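Side-chain contacts in metallophosphoesterase (Clostridium thermocellum, PDB 4J6O), which probably removes phosphate groups from RNA ends during bacterial RNA repair, as a manganese-binding phosphatase of the calcineurin-like family: residues Ala212-Val217 and Ile223-Val228; Val217-Asn222 and Pro239-Val244; Asp25-Leu30 and Leu77-Gly82. All blocks are in the same frame, centred on the assembly; numbering follows the deposited sequence.

Interaction 1. Residues Ala212-Val217 and Ile223-Val228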
# COMPACT_ATOMS: atom_id res chain seq x y z
N ALA A 212 11.34 6.72 -9.57
CA ALA A 212 12.15 5.72 -10.24
C ALA A 212 12.97 4.87 -9.29
O ALA A 212 13.17 3.68 -9.52
CB ALA A 212 13.05 6.37 -11.34
N GLU A 213 13.44 5.46 -8.20
CA GLU A 213 14.19 4.70 -7.21
C GLU A 213 13.68 5.16 -5.86
O GLU A 213 13.03 6.22 -5.75
CB GLU A 213 15.69 5.01 -7.29
CG GLU A 213 16.32 4.62 -8.62
CD GLU A 213 16.42 3.12 -8.82
OE1 GLU A 213 16.40 2.36 -7.81
OE2 GLU A 213 16.54 2.69 -9.99
N VAL A 214 13.99 4.38 -4.83
CA VAL A 214 13.51 4.73 -3.50
C VAL A 214 14.01 6.15 -3.13
O VAL A 214 15.12 6.56 -3.53
CB VAL A 214 13.83 3.66 -2.40
CG1 VAL A 214 13.23 2.32 -2.73
CG2 VAL A 214 15.31 3.54 -2.16
N LEU A 215 13.16 6.91 -2.46
CA LEU A 215 13.50 8.29 -2.07
C LEU A 215 13.61 8.43 -0.55
O LEU A 215 12.59 8.49 0.17
CB LEU A 215 12.44 9.26 -2.62
CG LEU A 215 12.62 10.72 -2.24
CD1 LEU A 215 14.00 11.16 -2.71
CD2 LEU A 215 11.54 11.52 -2.92
N LYS A 216 14.87 8.50 -0.09
CA LYS A 216 15.19 8.57 1.33
C LYS A 216 15.42 10.03 1.69
O LYS A 216 16.27 10.67 1.11
CB LYS A 216 16.46 7.79 1.67
CG LYS A 216 16.53 6.40 1.09
CD LYS A 216 17.73 5.60 1.67
CE LYS A 216 18.29 4.61 0.66
NZ LYS A 216 18.07 3.19 1.03
N VAL A 217 14.67 10.54 2.64
CA VAL A 217 14.76 11.95 3.04
C VAL A 217 14.54 12.01 4.56
O VAL A 217 13.45 11.70 5.03
CB VAL A 217 13.64 12.79 2.37
CG1 VAL A 217 13.62 14.21 2.88
CG2 VAL A 217 13.75 12.77 0.84
N ILE A 223 8.94 4.15 -0.95
CA ILE A 223 9.32 2.95 -1.71
C ILE A 223 8.36 2.59 -2.87
O ILE A 223 8.37 1.46 -3.38
CB ILE A 223 9.47 1.72 -0.78
CG1 ILE A 223 8.15 1.35 -0.11
CG2 ILE A 223 10.59 1.96 0.26
CD1 ILE A 223 8.25 -0.06 0.60
N ASP A 224 7.53 3.55 -3.29
CA ASP A 224 6.74 3.30 -4.51
C ASP A 224 7.56 3.57 -5.76
O ASP A 224 7.67 4.73 -6.18
CB ASP A 224 5.50 4.21 -4.52
CG ASP A 224 4.62 3.98 -5.74
OD1 ASP A 224 4.95 3.07 -6.52
OD2 ASP A 224 3.57 4.68 -5.90
N THR A 225 8.12 2.49 -6.33
CA THR A 225 9.00 2.58 -7.49
C THR A 225 8.23 2.27 -8.75
O THR A 225 8.81 1.90 -9.76
CB THR A 225 10.21 1.66 -7.28
OG1 THR A 225 9.78 0.40 -6.72
CG2 THR A 225 11.14 2.36 -6.29
N GLY A 226 6.90 2.46 -8.70
CA GLY A 226 6.05 2.46 -9.88
C GLY A 226 6.04 1.18 -10.69
O GLY A 226 6.10 1.18 -11.92
N CYS A 227 5.84 0.06 -9.97
CA CYS A 227 5.80 -1.24 -10.64
C CYS A 227 4.84 -1.26 -11.82
O CYS A 227 5.19 -1.68 -12.93
CB CYS A 227 5.39 -2.28 -9.60
SG CYS A 227 5.47 -3.95 -10.29
N VAL A 228 3.61 -0.81 -11.60
CA VAL A 228 2.66 -0.94 -12.67
C VAL A 228 2.91 -0.08 -13.91
O VAL A 228 2.43 -0.41 -15.00
CB VAL A 228 1.22 -0.68 -12.10
CG1 VAL A 228 1.00 0.84 -11.83
CG2 VAL A 228 0.14 -1.23 -13.05
O HOH W 1 11.32 2.21 -10.94
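At the base of the beta hairpin made by strands 215-216 and 220-222, on the rim of the calcineurin-like sandwich, Val214 closes over Ile223 and Thr225 where 223-228 leaves strand 220-222 for a loop near the manganese site. The contact is carried by methyl groups. Val214 sends CG1 across the gap, anti to its own carbonyl carbon (chi1 -59°), and there it lies 4.0 Å from Ile223 CG2, with the two branched side chains crossing obliquely. Beta-branched residues suit this place, since each offers a methyl close to the backbone without a long, flexible chain.

Thr225 uses its two branches differently. Its CG2 lies against the backbone of 212-217, with Val214 N 3.8 Å away, and also meets a methyl, Thr225 CG2 being 4.1 Å from Val214 CG1. OG1 turns instead to hydrogen bonds with Lys232 O and Thr234 OG1. In threonine one branch thus packs while the other hydrogen-bonds, tying the loop to strand 232-238. Glu213, pointing outward, forms a salt bridge with Lys232.

Around Thr225 the loop bends in an Asx turn, Asp224 OD1 accepting a hydrogen bond from Gly226 N, which reaches it from above the carboxylate plane. The same carboxylate has its OD2 close to Asp19, a manganese ligand, so the bend lies beside the metal site; glycine, with positive phi, suits it. The backbones themselves are linked by one water, which donates to Ala212 O and to Thr225 O, each 2.8 Å from the water oxygen.

Interaction 2. Residues Val217-Asn222 and Pro239-Val244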
# COMPACT_ATOMS: atom_id res chain seq x y z
N VAL A 217 14.67 10.54 2.64
CA VAL A 217 14.76 11.95 3.04
C VAL A 217 14.54 12.01 4.56
O VAL A 217 13.45 11.70 5.03
CB VAL A 217 13.64 12.79 2.37
CG1 VAL A 217 13.62 14.21 2.88
CG2 VAL A 217 13.75 12.77 0.84
N ASN A 218 15.59 12.45 5.27
CA ASN A 218 15.58 12.44 6.73
C ASN A 218 15.22 11.02 7.12
O ASN A 218 15.58 10.08 6.43
CB ASN A 218 14.58 13.45 7.28
CG ASN A 218 14.90 14.88 6.82
OD1 ASN A 218 16.03 15.35 6.95
ND2 ASN A 218 13.90 15.55 6.27
N ASN A 219 14.46 10.86 8.20
CA ASN A 219 14.15 9.52 8.64
C ASN A 219 12.93 9.00 7.88
O ASN A 219 12.00 8.52 8.51
CB ASN A 219 13.82 9.55 10.14
CG ASN A 219 14.13 8.23 10.84
OD1 ASN A 219 14.84 7.38 10.31
ND2 ASN A 219 13.60 8.07 12.05
N THR A 220 12.93 9.10 6.54
CA THR A 220 11.73 8.65 5.80
C THR A 220 12.17 8.03 4.52
O THR A 220 13.20 8.41 3.99
CB THR A 220 10.70 9.81 5.44
OG1 THR A 220 11.19 10.61 4.35
CG2 THR A 220 10.44 10.73 6.64
N ILE A 221 11.34 7.16 3.96
CA ILE A 221 11.69 6.61 2.63
C ILE A 221 10.44 6.25 1.86
O ILE A 221 9.56 5.55 2.37
CB ILE A 221 12.62 5.38 2.75
CG1 ILE A 221 13.00 4.83 1.35
CG2 ILE A 221 12.06 4.27 3.65
CD1 ILE A 221 14.12 3.81 1.39
N ASN A 222 10.36 6.72 0.64
CA ASN A 222 9.22 6.43 -0.21
C ASN A 222 9.65 5.25 -1.08
O ASN A 222 10.63 5.35 -1.83
CB ASN A 222 8.94 7.66 -1.08
CG ASN A 222 7.79 7.44 -2.08
OD1 ASN A 222 7.35 6.33 -2.30
ND2 ASN A 222 7.33 8.54 -2.71
N PRO A 239 14.36 -4.80 10.50
CA PRO A 239 15.20 -3.62 10.73
C PRO A 239 16.49 -3.60 9.94
O PRO A 239 17.28 -2.67 10.21
CB PRO A 239 15.52 -3.71 12.22
CG PRO A 239 15.61 -5.19 12.43
CD PRO A 239 14.50 -5.78 11.59
N GLU A 240 16.67 -4.51 8.99
CA GLU A 240 17.87 -4.52 8.17
C GLU A 240 18.09 -3.27 7.34
O GLU A 240 19.21 -2.97 6.94
CB GLU A 240 17.89 -5.76 7.28
CG GLU A 240 17.85 -7.06 8.04
CD GLU A 240 16.47 -7.54 8.38
OE1 GLU A 240 15.48 -6.78 8.18
OE2 GLU A 240 16.34 -8.68 8.87
N ARG A 241 16.99 -2.54 7.06
CA ARG A 241 17.09 -1.35 6.23
C ARG A 241 17.75 -1.70 4.89
O ARG A 241 18.65 -1.01 4.42
CB ARG A 241 17.77 -0.19 6.99
CG ARG A 241 17.03 0.09 8.31
CD ARG A 241 17.27 1.45 8.87
NE ARG A 241 16.68 1.55 10.19
CZ ARG A 241 16.44 2.71 10.79
NH1 ARG A 241 15.93 2.71 12.02
NH2 ARG A 241 16.76 3.85 10.19
N GLU A 242 17.25 -2.79 4.30
CA GLU A 242 17.69 -3.26 2.98
C GLU A 242 16.59 -3.16 1.96
O GLU A 242 15.42 -3.48 2.26
CB GLU A 242 18.06 -4.72 3.08
CG GLU A 242 19.29 -4.94 3.90
CD GLU A 242 19.59 -6.40 4.17
OE1 GLU A 242 18.80 -7.27 3.73
OE2 GLU A 242 20.63 -6.65 4.83
N ILE A 243 16.97 -2.77 0.75
CA ILE A 243 16.07 -2.69 -0.39
C ILE A 243 16.15 -3.97 -1.23
O ILE A 243 17.25 -4.41 -1.60
CB ILE A 243 16.41 -1.51 -1.27
CG1 ILE A 243 16.33 -0.20 -0.49
CG2 ILE A 243 15.50 -1.45 -2.49
CD1 ILE A 243 15.09 -0.04 0.30
N VAL A 244 15.00 -4.59 -1.50
CA VAL A 244 14.88 -5.75 -2.40
C VAL A 244 13.82 -5.42 -3.43
O VAL A 244 12.78 -4.86 -3.07
CB VAL A 244 14.46 -7.02 -1.66
CG1 VAL A 244 14.26 -8.21 -2.62
CG2 VAL A 244 15.54 -7.38 -0.59
O HOH W 2 15.47 5.51 12.57
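Ile221 is fully extended, with CG1 anti to its backbone N (chi1 -179°) and CD1 continuing outward, whereas Ile243 swings CG1 beside its own N (chi1 -59°) and folds CD1 back. The two delta methyls meet tip to tip, Ile221 CD1 lying 4.1 Å from Ile243 CD1. Ile221 belongs to strand 220-222 of the six-stranded sheet and Ile243 to strand 242-247, at the edge of the five-stranded sheet, so this small contact spans the interior of the calcineurin-like sandwich near its margin. Isoleucine is long enough to reach across the gap between sheets, and both residues also rest on Tyr236 of strand 232-238.

Nearer the surface the contact becomes polar. The Arg241 chain runs extended from CG to NE and brings its guanidinium up to Asn219, crossing it at about a right angle, with the amide and guanidinium planes 26° apart. Asn219 OD1 is 4.0 Å from Arg241 NH2, too far for a direct bond. A water at the guanidinium edge makes the link instead, accepting from Arg241 NH1 at 2.9 Å and donating to Asn219 OD1 at 3.0 Å. Asn219 was modelled in two conformers, so the bridge is doubtful as a permanent link.

Both polar residues sit on bends. Asn219 is the centre of an inverse gamma turn in a hairpin loop braced by Thr220 OG1, which donates to Val217 O at 2.6 Å, on a lone pair in the carbonyl plane. Arg241, with positive phi, forms a G1 beta bulge with Glu242 opposite Arg237. The chemistry differs along the junction: the methyl contact makes no directional demand, while the polar pair depends on one water between its groups.

Interaction 3. Residues Asp25-Leu30 and Leu77-Gly82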
# COMPACT_ATOMS: atom_id res chain seq x y z
N ASP A 25 2.03 -10.86 -10.61
CA ASP A 25 3.17 -11.71 -10.98
C ASP A 25 4.40 -11.19 -10.24
O ASP A 25 5.22 -11.99 -9.70
CB ASP A 25 3.41 -11.70 -12.49
CG ASP A 25 2.32 -12.40 -13.27
OD1 ASP A 25 1.59 -13.22 -12.67
OD2 ASP A 25 2.22 -12.13 -14.51
N GLU A 26 4.51 -9.87 -10.19
CA GLU A 26 5.69 -9.23 -9.61
C GLU A 26 5.62 -9.38 -8.09
O GLU A 26 6.64 -9.53 -7.45
CB GLU A 26 5.77 -7.74 -9.93
CG GLU A 26 6.17 -7.43 -11.40
CD GLU A 26 5.05 -7.60 -12.39
OE1 GLU A 26 3.88 -7.85 -12.03
OE2 GLU A 26 5.34 -7.47 -13.60
N LEU A 27 4.43 -9.25 -7.56
CA LEU A 27 4.23 -9.49 -6.11
C LEU A 27 4.66 -10.91 -5.71
O LEU A 27 5.36 -11.07 -4.71
CB LEU A 27 2.76 -9.21 -5.72
CG LEU A 27 2.46 -9.51 -4.25
CD1 LEU A 27 3.38 -8.75 -3.27
CD2 LEU A 27 0.96 -9.22 -3.95
N LYS A 28 4.25 -11.90 -6.49
CA LYS A 28 4.62 -13.27 -6.18
C LYS A 28 6.13 -13.42 -6.27
O LYS A 28 6.74 -14.02 -5.37
CB LYS A 28 3.92 -14.21 -7.13
CG LYS A 28 4.31 -15.69 -6.99
CD LYS A 28 3.59 -16.54 -8.00
CE LYS A 28 3.78 -18.04 -7.68
NZ LYS A 28 5.14 -18.43 -8.07
N MET A 29 6.74 -12.87 -7.33
CA MET A 29 8.20 -12.90 -7.48
C MET A 29 8.91 -12.26 -6.29
O MET A 29 9.88 -12.82 -5.75
CB MET A 29 8.64 -12.23 -8.81
CG MET A 29 8.30 -13.01 -10.04
SD MET A 29 8.49 -11.97 -11.52
CE MET A 29 10.29 -12.05 -11.70
N LEU A 30 8.39 -11.10 -5.84
CA LEU A 30 9.06 -10.37 -4.78
C LEU A 30 8.95 -11.14 -3.46
O LEU A 30 9.91 -11.26 -2.68
CB LEU A 30 8.45 -8.95 -4.66
CG LEU A 30 9.02 -8.12 -3.53
CD1 LEU A 30 10.53 -7.92 -3.65
CD2 LEU A 30 8.31 -6.75 -3.65
N LEU A 77 -5.75 -9.13 -4.53
CA LEU A 77 -6.64 -9.00 -3.40
C LEU A 77 -6.76 -10.31 -2.63
O LEU A 77 -6.69 -10.34 -1.38
CB LEU A 77 -8.03 -8.57 -3.87
CG LEU A 77 -8.12 -7.07 -4.12
CD1 LEU A 77 -9.38 -6.80 -4.93
CD2 LEU A 77 -8.15 -6.31 -2.82
N LYS A 78 -6.91 -11.40 -3.35
CA LYS A 78 -7.06 -12.69 -2.66
C LYS A 78 -5.81 -13.01 -1.85
O LYS A 78 -5.88 -13.52 -0.74
CB LYS A 78 -7.31 -13.80 -3.68
CG LYS A 78 -8.66 -13.69 -4.34
CD LYS A 78 -8.79 -14.63 -5.50
CE LYS A 78 -10.01 -14.27 -6.32
NZ LYS A 78 -10.23 -15.32 -7.30
N LEU A 79 -4.66 -12.76 -2.44
CA LEU A 79 -3.40 -13.06 -1.79
C LEU A 79 -3.26 -12.20 -0.54
O LEU A 79 -2.99 -12.71 0.53
CB LEU A 79 -2.21 -12.89 -2.75
CG LEU A 79 -0.85 -13.12 -2.10
CD1 LEU A 79 -0.72 -14.62 -1.86
CD2 LEU A 79 0.30 -12.63 -3.02
N VAL A 80 -3.42 -10.88 -0.68
CA VAL A 80 -3.22 -9.99 0.46
C VAL A 80 -4.23 -10.20 1.60
O VAL A 80 -3.87 -10.25 2.79
CB VAL A 80 -3.26 -8.51 0.00
CG1 VAL A 80 -3.16 -7.60 1.20
CG2 VAL A 80 -2.12 -8.28 -0.96
N MET A 81 -5.49 -10.40 1.22
CA MET A 81 -6.51 -10.68 2.23
C MET A 81 -6.24 -11.96 3.05
O MET A 81 -6.41 -11.99 4.28
CB MET A 81 -7.87 -10.75 1.57
CG MET A 81 -8.28 -9.38 1.15
SD MET A 81 -9.97 -9.39 0.64
CE MET A 81 -9.68 -9.93 -0.96
N GLY A 82 -5.79 -13.01 2.36
CA GLY A 82 -5.37 -14.22 3.04
C GLY A 82 -4.18 -14.04 3.98
O GLY A 82 -4.07 -14.71 5.00
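Leu27, on helix 24-33, reaches Leu79 of helix 73-86 in the layer of helices beside the five-stranded sheet of the calcineurin-like alpha/beta sandwich. From CB the side chain leaves its helix toward the other one, with CG anti to the backbone N (chi1 177°). CB stays back, about 5.0 Å from Leu79 CD2, but CG is already 4.0 Å from that methyl. At the fork the branches divide the work. Leu27 CD2 carries on across the gap to Leu79 CD2 at 3.6 Å. The other branch turns off to one side, leaving Leu27 CD1 5.0 Å from Leu79 CD2.

In Leu79 too CG stands anti to N, which carries each CD2 out toward the other helix until the leucines meet tip to tip. Together they bridge a gap of 9.5 Å between Leu27 CA and Leu79 CA, and their lack of polar atoms fits a buried place. Val80, one residue on, has a shorter side chain and sits at the side of this pair.

Other faces of the two helices have their own partners. Leu27 also touches Ile20 and Leu233, which brings the sheet into the contact, and Leu77 and Met81 pack on Phe129 of helix 127-138. Helix 73-86 itself is the helix of a beta-alpha-beta crossover between parallel strands 59-62 and 89-91. The contact ends at the second partner of the Leu27 tip, Val80 CG2, 4.4 Å from Leu27 CD2.

Overall arrangement
Interactions 1 and 2 hold the same hairpin: they share Val217, and Lys216 CG packs on Ile221 CD1 where strands 215-216 and 220-222 run side by side. Both are partly buried and pair methyl contacts with a bridging water, but in interaction 1 the water joins backbone carbonyls beside the metal-site loop, while in interaction 2 it joins side chains at the solvent margin between the sheets. Interaction 3, about 19 Å and 22 Å away between centres, is wholly buried and apolar, joining two helices rather than strands and loops. It still touches both others, through Glu26 CG against Cys227 SG and Leu30 CD1 against Val244 O.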